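PDB 6PWK: GGDEF and EAL domain-containing protein from Vibrio cholerae O1 str. 2010EL-1786, which binds the second messenger c-di-GMP and probably acts as its receptor in controlling large adhesins and biofilm formation. Local coordinates for residues 135-147 with 162-176. Residues are numbered along the deposited sequence; the frame is centred on the assembly and turned at random.
Sequences LSLGVVSNKRQSS and AKSNPELNYGFISSD
A162 and K163, at the end of helix 148-164, lie over the start of strand 136-142 in a beta-alpha-beta unit of the GGDEF domain: A162 CB is 3.3 Å from L137 O, and the extended K163 chain runs past S136, its CG beside S136 OG, and its NZ hydrogen-bonds Q51 OE1. Y170 places its CB alongside L137 CD2 and its ring obliquely against V139 CG2. Strand 171-174, an edge strand of the sheet within this chain, runs parallel to 136-142, their short axes 17° apart. G171 N donates to L137 O and its O receives V139 N at 2.8 Å, almost straight at 176°. With CG anti to the backbone N (chi1 -170°), F172 brings CD2 to 3.4 Å from V139 CG2, while K110 supplies a cation-pi partner. I173 N still bonds V139 O, but S141 N to I173 O is weak. S174 OG takes a hydrogen bond from K143 NZ (3.0 Å) and donates to D176 OD1; the same NZ also donates to S141 OG. At S175, N closes on S141 O and the hydroxyl receives K143 N at 2.8 Å and, weakly, R144 N. D176 sets its backbone O over the poorly ordered R144 guanidinium, 3.9 Å above the plane.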
ATOM      1  N   LEU A 135       9.496 -17.174  -9.321  1.00 82.56           N
ATOM      2  CA  LEU A 135       8.078 -17.487  -9.409  1.00 79.39           C
ATOM      3  C   LEU A 135       7.769 -18.626  -8.448  1.00 75.34           C
ATOM      4  O   LEU A 135       8.661 -19.180  -7.799  1.00 76.78           O
ATOM      5  CB  LEU A 135       7.684 -17.847 -10.844  1.00 79.81           C
ATOM      6  CG  LEU A 135       8.463 -19.018 -11.447  1.00 91.59           C
ATOM      7  CD1 LEU A 135       7.742 -20.348 -11.256  1.00 98.18           C
ATOM      8  CD2 LEU A 135       8.740 -18.766 -12.909  1.00 95.18           C
ATOM      9  N   SER A 136       6.488 -18.977  -8.370  1.00 71.21           N
ATOM     10  CA  SER A 136       6.037 -20.093  -7.554  1.00 75.04           C
ATOM     11  C   SER A 136       4.871 -20.774  -8.251  1.00 72.07           C
ATOM     12  O   SER A 136       3.994 -20.107  -8.806  1.00 72.96           O
ATOM     13  CB  SER A 136       5.628 -19.633  -6.153  1.00 79.85           C
ATOM     14  OG  SER A 136       6.704 -18.973  -5.513  1.00 85.15           O
ATOM     15  N   LEU A 137       4.872 -22.103  -8.224  1.00 69.87           N
ATOM     16  CA  LEU A 137       3.863 -22.903  -8.908  1.00 59.46           C
ATOM     17  C   LEU A 137       3.256 -23.882  -7.915  1.00 56.51           C
ATOM     18  O   LEU A 137       3.975 -24.688  -7.317  1.00 64.58           O
ATOM     19  CB  LEU A 137       4.466 -23.651 -10.100  1.00 60.52           C
ATOM     20  CG  LEU A 137       3.497 -24.522 -10.901  1.00 70.78           C
ATOM     21  CD1 LEU A 137       2.450 -23.665 -11.596  1.00 73.30           C
ATOM     22  CD2 LEU A 137       4.248 -25.376 -11.909  1.00 72.69           C
ATOM     23  N   GLY A 138       1.943 -23.806  -7.738  1.00 55.99           N
ATOM     24  CA  GLY A 138       1.203 -24.753  -6.925  1.00 51.88           C
ATOM     25  C   GLY A 138       0.256 -25.554  -7.805  1.00 59.21           C
ATOM     26  O   GLY A 138      -0.457 -24.989  -8.638  1.00 61.85           O
ATOM     27  N   VAL A 139       0.276 -26.871  -7.623  1.00 64.83           N
ATOM     28  CA  VAL A 139      -0.553 -27.782  -8.403  1.00 71.84           C
ATOM     29  C   VAL A 139      -1.281 -28.714  -7.444  1.00 74.30           C
ATOM     30  O   VAL A 139      -0.706 -29.171  -6.448  1.00 81.02           O
ATOM     31  CB  VAL A 139       0.282 -28.583  -9.430  1.00 72.37           C
ATOM     32  CG1 VAL A 139       1.026 -27.642 -10.366  1.00 72.25           C
ATOM     33  CG2 VAL A 139       1.267 -29.498  -8.737  1.00 80.32           C
ATOM     34  N   VAL A 140      -2.559 -28.968  -7.721  1.00 71.88           N
ATOM     35  CA  VAL A 140      -3.340 -29.939  -6.962  1.00 77.74           C
ATOM     36  C   VAL A 140      -4.055 -30.862  -7.937  1.00 85.53           C
ATOM     37  O   VAL A 140      -4.481 -30.436  -9.018  1.00 89.37           O
ATOM     38  CB  VAL A 140      -4.343 -29.273  -5.985  1.00 71.64           C
ATOM     39  CG1 VAL A 140      -3.990 -27.817  -5.731  1.00 58.59           C
ATOM     40  CG2 VAL A 140      -5.787 -29.424  -6.459  1.00 73.56           C
ATOM     41  N   SER A 141      -4.153 -32.134  -7.565  1.00 81.43           N
ATOM     42  CA  SER A 141      -4.886 -33.131  -8.330  1.00 84.50           C
ATOM     43  C   SER A 141      -6.189 -33.444  -7.609  1.00 89.08           C
ATOM     44  O   SER A 141      -6.182 -33.750  -6.412  1.00 87.97           O
ATOM     45  CB  SER A 141      -4.065 -34.407  -8.508  1.00 80.04           C
ATOM     46  OG  SER A 141      -3.932 -35.101  -7.281  1.00 84.92           O
ATOM     47  N   ASN A 142      -7.300 -33.367  -8.336  1.00 88.62           N
ATOM     48  CA  ASN A 142      -8.615 -33.624  -7.762  1.00 91.09           C
ATOM     49  C   ASN A 142      -8.871 -35.124  -7.804  1.00100.09           C
ATOM     50  O   ASN A 142      -9.187 -35.684  -8.856  1.00102.84           O
ATOM     51  CB  ASN A 142      -9.696 -32.852  -8.514  1.00 90.69           C
ATOM     52  CG  ASN A 142     -10.952 -32.659  -7.688  1.00 97.49           C
ATOM     53  OD1 ASN A 142     -10.896 -32.579  -6.463  1.00100.23           O
ATOM     54  ND2 ASN A 142     -12.097 -32.581  -8.359  1.00 99.51           N
ATOM     55  N   LYS A 143      -8.723 -35.780  -6.654  1.00105.22           N
ATOM     56  CA  LYS A 143      -8.984 -37.208  -6.519  1.00118.17           C
ATOM     57  C   LYS A 143     -10.184 -37.494  -5.625  1.00122.78           C
ATOM     58  O   LYS A 143     -10.438 -38.656  -5.293  1.00127.93           O
ATOM     59  CB  LYS A 143      -7.738 -37.927  -5.993  1.00120.43           C
ATOM     60  CG  LYS A 143      -6.492 -37.715  -6.848  1.00122.05           C
ATOM     61  CD  LYS A 143      -5.474 -38.824  -6.631  1.00125.85           C
ATOM     62  CE  LYS A 143      -4.172 -38.554  -7.373  1.00122.76           C
ATOM     63  NZ  LYS A 143      -3.259 -37.661  -6.605  1.00115.78           N
ATOM     64  N   ARG A 144     -10.918 -36.458  -5.220  1.00124.55           N
ATOM     65  CA  ARG A 144     -12.182 -36.599  -4.512  1.00132.90           C
ATOM     66  C   ARG A 144     -13.146 -35.552  -5.052  1.00136.46           C
ATOM     67  O   ARG A 144     -12.753 -34.633  -5.774  1.00141.89           O
ATOM     68  CB  ARG A 144     -12.010 -36.450  -2.993  1.00136.44           C
ATOM     69  CG  ARG A 144     -11.226 -37.574  -2.333  1.00147.04           C
ATOM     70  CD  ARG A 144     -11.175 -37.413  -0.821  1.00154.50           C
ATOM     71  NE  ARG A 144     -10.529 -38.552  -0.174  1.00159.81           N
ATOM     72  CZ  ARG A 144     -10.373 -38.680   1.140  1.00157.46           C
ATOM     73  NH1 ARG A 144     -10.817 -37.737   1.960  1.00159.69           N
ATOM     74  NH2 ARG A 144      -9.772 -39.754   1.636  1.00153.26           N
ATOM     75  N   GLN A 145     -14.423 -35.696  -4.706  1.00132.82           N
ATOM     76  CA  GLN A 145     -15.426 -34.721  -5.126  1.00126.91           C
ATOM     77  C   GLN A 145     -15.285 -33.479  -4.253  1.00126.90           C
ATOM     78  O   GLN A 145     -15.544 -33.525  -3.046  1.00136.68           O
ATOM     79  CB  GLN A 145     -16.833 -35.304  -5.034  1.00121.35           C
ATOM     80  CG  GLN A 145     -17.878 -34.469  -5.761  1.00117.71           C
ATOM     81  CD  GLN A 145     -19.294 -34.944  -5.510  1.00123.87           C
ATOM     82  OE1 GLN A 145     -19.680 -35.205  -4.372  1.00126.32           O
ATOM     83  NE2 GLN A 145     -20.078 -35.062  -6.576  1.00124.52           N
ATOM     84  N   SER A 146     -14.872 -32.369  -4.858  1.00114.20           N
ATOM     85  CA  SER A 146     -14.570 -31.147  -4.132  1.00108.64           C
ATOM     86  C   SER A 146     -15.379 -29.984  -4.692  1.00100.28           C
ATOM     87  O   SER A 146     -15.687 -29.938  -5.888  1.00 97.75           O
ATOM     88  CB  SER A 146     -13.073 -30.816  -4.205  1.00104.26           C
ATOM     89  OG  SER A 146     -12.284 -31.940  -3.855  1.00100.93           O
ATOM     90  N   SER A 147     -15.719 -29.043  -3.813  1.00101.16           N
ATOM     91  CA  SER A 147     -16.399 -27.825  -4.224  1.00 93.29           C
ATOM     92  C   SER A 147     -15.397 -26.858  -4.852  1.00 94.16           C
ATOM     93  O   SER A 147     -14.194 -27.127  -4.931  1.00 97.81           O
ATOM     94  CB  SER A 147     -17.111 -27.185  -3.036  1.00 92.28           C
ATOM     95  OG  SER A 147     -16.179 -26.635  -2.122  1.00 90.00           O
ATOM     96  N   ALA A 162       4.974 -24.226  -2.116  1.00 65.92           N
ATOM     97  CA  ALA A 162       6.037 -24.001  -3.091  1.00 62.38           C
ATOM     98  C   ALA A 162       6.919 -22.825  -2.692  1.00 64.11           C
ATOM     99  O   ALA A 162       8.140 -22.866  -2.881  1.00 63.08           O
ATOM    100  CB  ALA A 162       5.434 -23.778  -4.478  1.00 53.81           C
ATOM    101  N   LYS A 163       6.318 -21.766  -2.139  1.00 63.26           N
ATOM    102  CA  LYS A 163       7.095 -20.599  -1.733  1.00 61.79           C
ATOM    103  C   LYS A 163       7.969 -20.904  -0.526  1.00 60.16           C
ATOM    104  O   LYS A 163       9.127 -20.476  -0.469  1.00 77.36           O
ATOM    105  CB  LYS A 163       6.168 -19.425  -1.426  1.00 70.12           C
ATOM    106  CG  LYS A 163       5.618 -18.733  -2.649  1.00 80.08           C
ATOM    107  CD  LYS A 163       4.859 -17.479  -2.276  1.00 87.31           C
ATOM    108  CE  LYS A 163       4.550 -16.646  -3.503  1.00 92.84           C
ATOM    109  NZ  LYS A 163       3.710 -15.472  -3.155  1.00 97.90           N
ATOM    110  N   SER A 164       7.431 -21.633   0.452  1.00 60.26           N
ATOM    111  CA  SER A 164       8.167 -21.908   1.679  1.00 62.00           C
ATOM    112  C   SER A 164       9.282 -22.931   1.489  1.00 67.48           C
ATOM    113  O   SER A 164      10.118 -23.078   2.386  1.00 72.16           O
ATOM    114  CB  SER A 164       7.198 -22.374   2.768  1.00 59.57           C
ATOM    115  OG  SER A 164       6.342 -23.395   2.290  1.00 89.54           O
ATOM    116  N   ASN A 165       9.317 -23.631   0.355  1.00 69.88           N
ATOM    117  CA  ASN A 165      10.374 -24.593   0.039  1.00 77.06           C
ATOM    118  C   ASN A 165      10.818 -24.366  -1.399  1.00 78.85           C
ATOM    119  O   ASN A 165      10.445 -25.124  -2.306  1.00 65.92           O
ATOM    120  CB  ASN A 165       9.898 -26.033   0.253  1.00 67.41           C
ATOM    121  CG  ASN A 165       9.363 -26.268   1.650  1.00 73.08           C
ATOM    122  OD1 ASN A 165      10.123 -26.346   2.616  1.00 84.93           O
ATOM    123  ND2 ASN A 165       8.044 -26.391   1.764  1.00 68.67           N
ATOM    124  N   PRO A 166      11.629 -23.331  -1.644  1.00 82.75           N
ATOM    125  CA  PRO A 166      12.049 -23.027  -3.022  1.00 81.44           C
ATOM    126  C   PRO A 166      12.922 -24.095  -3.664  1.00 83.26           C
ATOM    127  O   PRO A 166      13.204 -23.987  -4.866  1.00 93.10           O
ATOM    128  CB  PRO A 166      12.811 -21.704  -2.875  1.00 85.96           C
ATOM    129  CG  PRO A 166      13.239 -21.669  -1.444  1.00 88.23           C
ATOM    130  CD  PRO A 166      12.141 -22.343  -0.681  1.00 82.70           C
ATOM    131  N   GLU A 167      13.372 -25.110  -2.922  1.00 81.26           N
ATOM    132  CA  GLU A 167      14.078 -26.215  -3.562  1.00 81.49           C
ATOM    133  C   GLU A 167      13.135 -27.099  -4.363  1.00 82.27           C
ATOM    134  O   GLU A 167      13.595 -27.868  -5.215  1.00 90.80           O
ATOM    135  CB  GLU A 167      14.826 -27.055  -2.524  1.00 77.97           C
ATOM    136  CG  GLU A 167      13.940 -27.888  -1.613  1.00 79.92           C
ATOM    137  CD  GLU A 167      13.420 -27.106  -0.423  1.00 88.73           C
ATOM    138  OE1 GLU A 167      13.475 -25.859  -0.453  1.00 91.21           O
ATOM    139  OE2 GLU A 167      12.962 -27.741   0.550  1.00 93.57           O
ATOM    140  N   LEU A 168      11.834 -27.011  -4.108  1.00 74.98           N
ATOM    141  CA  LEU A 168      10.848 -27.708  -4.917  1.00 77.22           C
ATOM    142  C   LEU A 168      10.548 -26.902  -6.172  1.00 81.70           C
ATOM    143  O   LEU A 168      10.394 -25.678  -6.118  1.00 82.99           O
ATOM    144  CB  LEU A 168       9.557 -27.927  -4.127  1.00 73.40           C
ATOM    145  CG  LEU A 168       9.635 -28.667  -2.790  1.00 74.40           C
ATOM    146  CD1 LEU A 168       8.260 -28.727  -2.144  1.00 73.15           C
ATOM    147  CD2 LEU A 168      10.201 -30.064  -2.981  1.00 72.93           C
ATOM    148  N   ASN A 169      10.473 -27.594  -7.311  1.00 85.56           N
ATOM    149  CA  ASN A 169      10.025 -26.930  -8.528  1.00 87.53           C
ATOM    150  C   ASN A 169       8.591 -26.439  -8.386  1.00 80.65           C
ATOM    151  O   ASN A 169       8.243 -25.373  -8.908  1.00 78.43           O
ATOM    152  CB  ASN A 169      10.150 -27.872  -9.724  1.00 93.96           C
ATOM    153  CG  ASN A 169      11.590 -28.199 -10.062  1.00106.92           C
ATOM    154  OD1 ASN A 169      12.241 -27.475 -10.814  1.00110.59           O
ATOM    155  ND2 ASN A 169      12.095 -29.296  -9.508  1.00115.67           N
ATOM    156  N   TYR A 170       7.760 -27.183  -7.662  1.00 75.37           N
ATOM    157  CA  TYR A 170       6.361 -26.826  -7.480  1.00 72.81           C
ATOM    158  C   TYR A 170       5.849 -27.478  -6.199  1.00 69.64           C
ATOM    159  O   TYR A 170       6.425 -28.464  -5.718  1.00 72.31           O
ATOM    160  CB  TYR A 170       5.514 -27.257  -8.680  1.00 58.16           C
ATOM    161  CG  TYR A 170       5.677 -28.717  -9.034  1.00 65.19           C
ATOM    162  CD1 TYR A 170       6.690 -29.135  -9.886  1.00 69.54           C
ATOM    163  CD2 TYR A 170       4.827 -29.682  -8.506  1.00 70.35           C
ATOM    164  CE1 TYR A 170       6.851 -30.465 -10.205  1.00 75.62           C
ATOM    165  CE2 TYR A 170       4.980 -31.017  -8.821  1.00 76.90           C
ATOM    166  CZ  TYR A 170       5.995 -31.401  -9.671  1.00 81.86           C
ATOM    167  OH  TYR A 170       6.161 -32.726  -9.992  1.00 91.37           O
ATOM    168  N   GLY A 171       4.780 -26.927  -5.665  1.00 65.00           N
ATOM    169  CA  GLY A 171       4.108 -27.484  -4.509  1.00 57.74           C
ATOM    170  C   GLY A 171       2.923 -28.329  -4.935  1.00 61.40           C
ATOM    171  O   GLY A 171       2.012 -27.843  -5.607  1.00 69.30           O
ATOM    172  N   PHE A 172       2.945 -29.599  -4.538  1.00 69.53           N
ATOM    173  CA  PHE A 172       1.925 -30.570  -4.920  1.00 67.01           C
ATOM    174  C   PHE A 172       1.130 -30.989  -3.693  1.00 68.70           C
ATOM    175  O   PHE A 172       1.707 -31.436  -2.696  1.00 79.38           O
ATOM    176  CB  PHE A 172       2.558 -31.796  -5.582  1.00 78.82           C
ATOM    177  CG  PHE A 172       1.561 -32.739  -6.209  1.00 86.83           C
ATOM    178  CD1 PHE A 172       0.864 -33.657  -5.435  1.00 92.88           C
ATOM    179  CD2 PHE A 172       1.334 -32.719  -7.574  1.00 89.29           C
ATOM    180  CE1 PHE A 172      -0.047 -34.520  -6.012  1.00 98.37           C
ATOM    181  CE2 PHE A 172       0.425 -33.581  -8.156  1.00 94.01           C
ATOM    182  CZ  PHE A 172      -0.266 -34.483  -7.374  1.00 99.92           C
ATOM    183  N   ILE A 173      -0.192 -30.847  -3.772  1.00 66.98           N
ATOM    184  CA  ILE A 173      -1.117 -31.358  -2.769  1.00 75.47           C
ATOM    185  C   ILE A 173      -2.230 -32.095  -3.498  1.00 81.13           C
ATOM    186  O   ILE A 173      -2.795 -31.568  -4.460  1.00 76.62           O
ATOM    187  CB  ILE A 173      -1.705 -30.235  -1.893  1.00 79.57           C
ATOM    188  CG1 ILE A 173      -0.598 -29.466  -1.171  1.00 81.91           C
ATOM    189  CG2 ILE A 173      -2.690 -30.801  -0.884  1.00 81.68           C
ATOM    190  CD1 ILE A 173      -1.119 -28.391  -0.236  1.00 71.57           C
ATOM    191  N   SER A 174      -2.544 -33.304  -3.052  1.00 94.57           N
ATOM    192  CA  SER A 174      -3.653 -34.049  -3.627  1.00 92.07           C
ATOM    193  C   SER A 174      -4.928 -33.747  -2.851  1.00 87.92           C
ATOM    194  O   SER A 174      -4.898 -33.541  -1.637  1.00 84.02           O
ATOM    195  CB  SER A 174      -3.365 -35.550  -3.614  1.00100.75           C
ATOM    196  OG  SER A 174      -4.450 -36.277  -4.164  1.00111.22           O
ATOM    197  N   SER A 175      -6.057 -33.715  -3.568  1.00 90.48           N
ATOM    198  CA  SER A 175      -7.321 -33.331  -2.944  1.00 97.86           C
ATOM    199  C   SER A 175      -7.748 -34.301  -1.850  1.00103.37           C
ATOM    200  O   SER A 175      -8.585 -33.946  -1.012  1.00108.82           O
ATOM    201  CB  SER A 175      -8.425 -33.228  -3.997  1.00107.33           C
ATOM    202  OG  SER A 175      -9.085 -34.471  -4.164  1.00121.04           O
ATOM    203  N   ASP A 176      -7.196 -35.511  -1.836  1.00102.39           N
ATOM    204  CA  ASP A 176      -7.523 -36.512  -0.831  1.00102.98           C
ATOM    205  C   ASP A 176      -6.622 -36.433   0.395  1.00102.39           C
ATOM    206  O   ASP A 176      -6.699 -37.311   1.261  1.00108.18           O
ATOM    207  CB  ASP A 176      -7.450 -37.915  -1.444  1.00 99.93           C
ATOM    208  CG  ASP A 176      -6.126 -38.184  -2.149  1.00 97.61           C
ATOM    209  OD1 ASP A 176      -5.152 -37.446  -1.901  1.00 95.37           O
ATOM    210  OD2 ASP A 176      -6.063 -39.134  -2.959  1.00 98.03           O
TER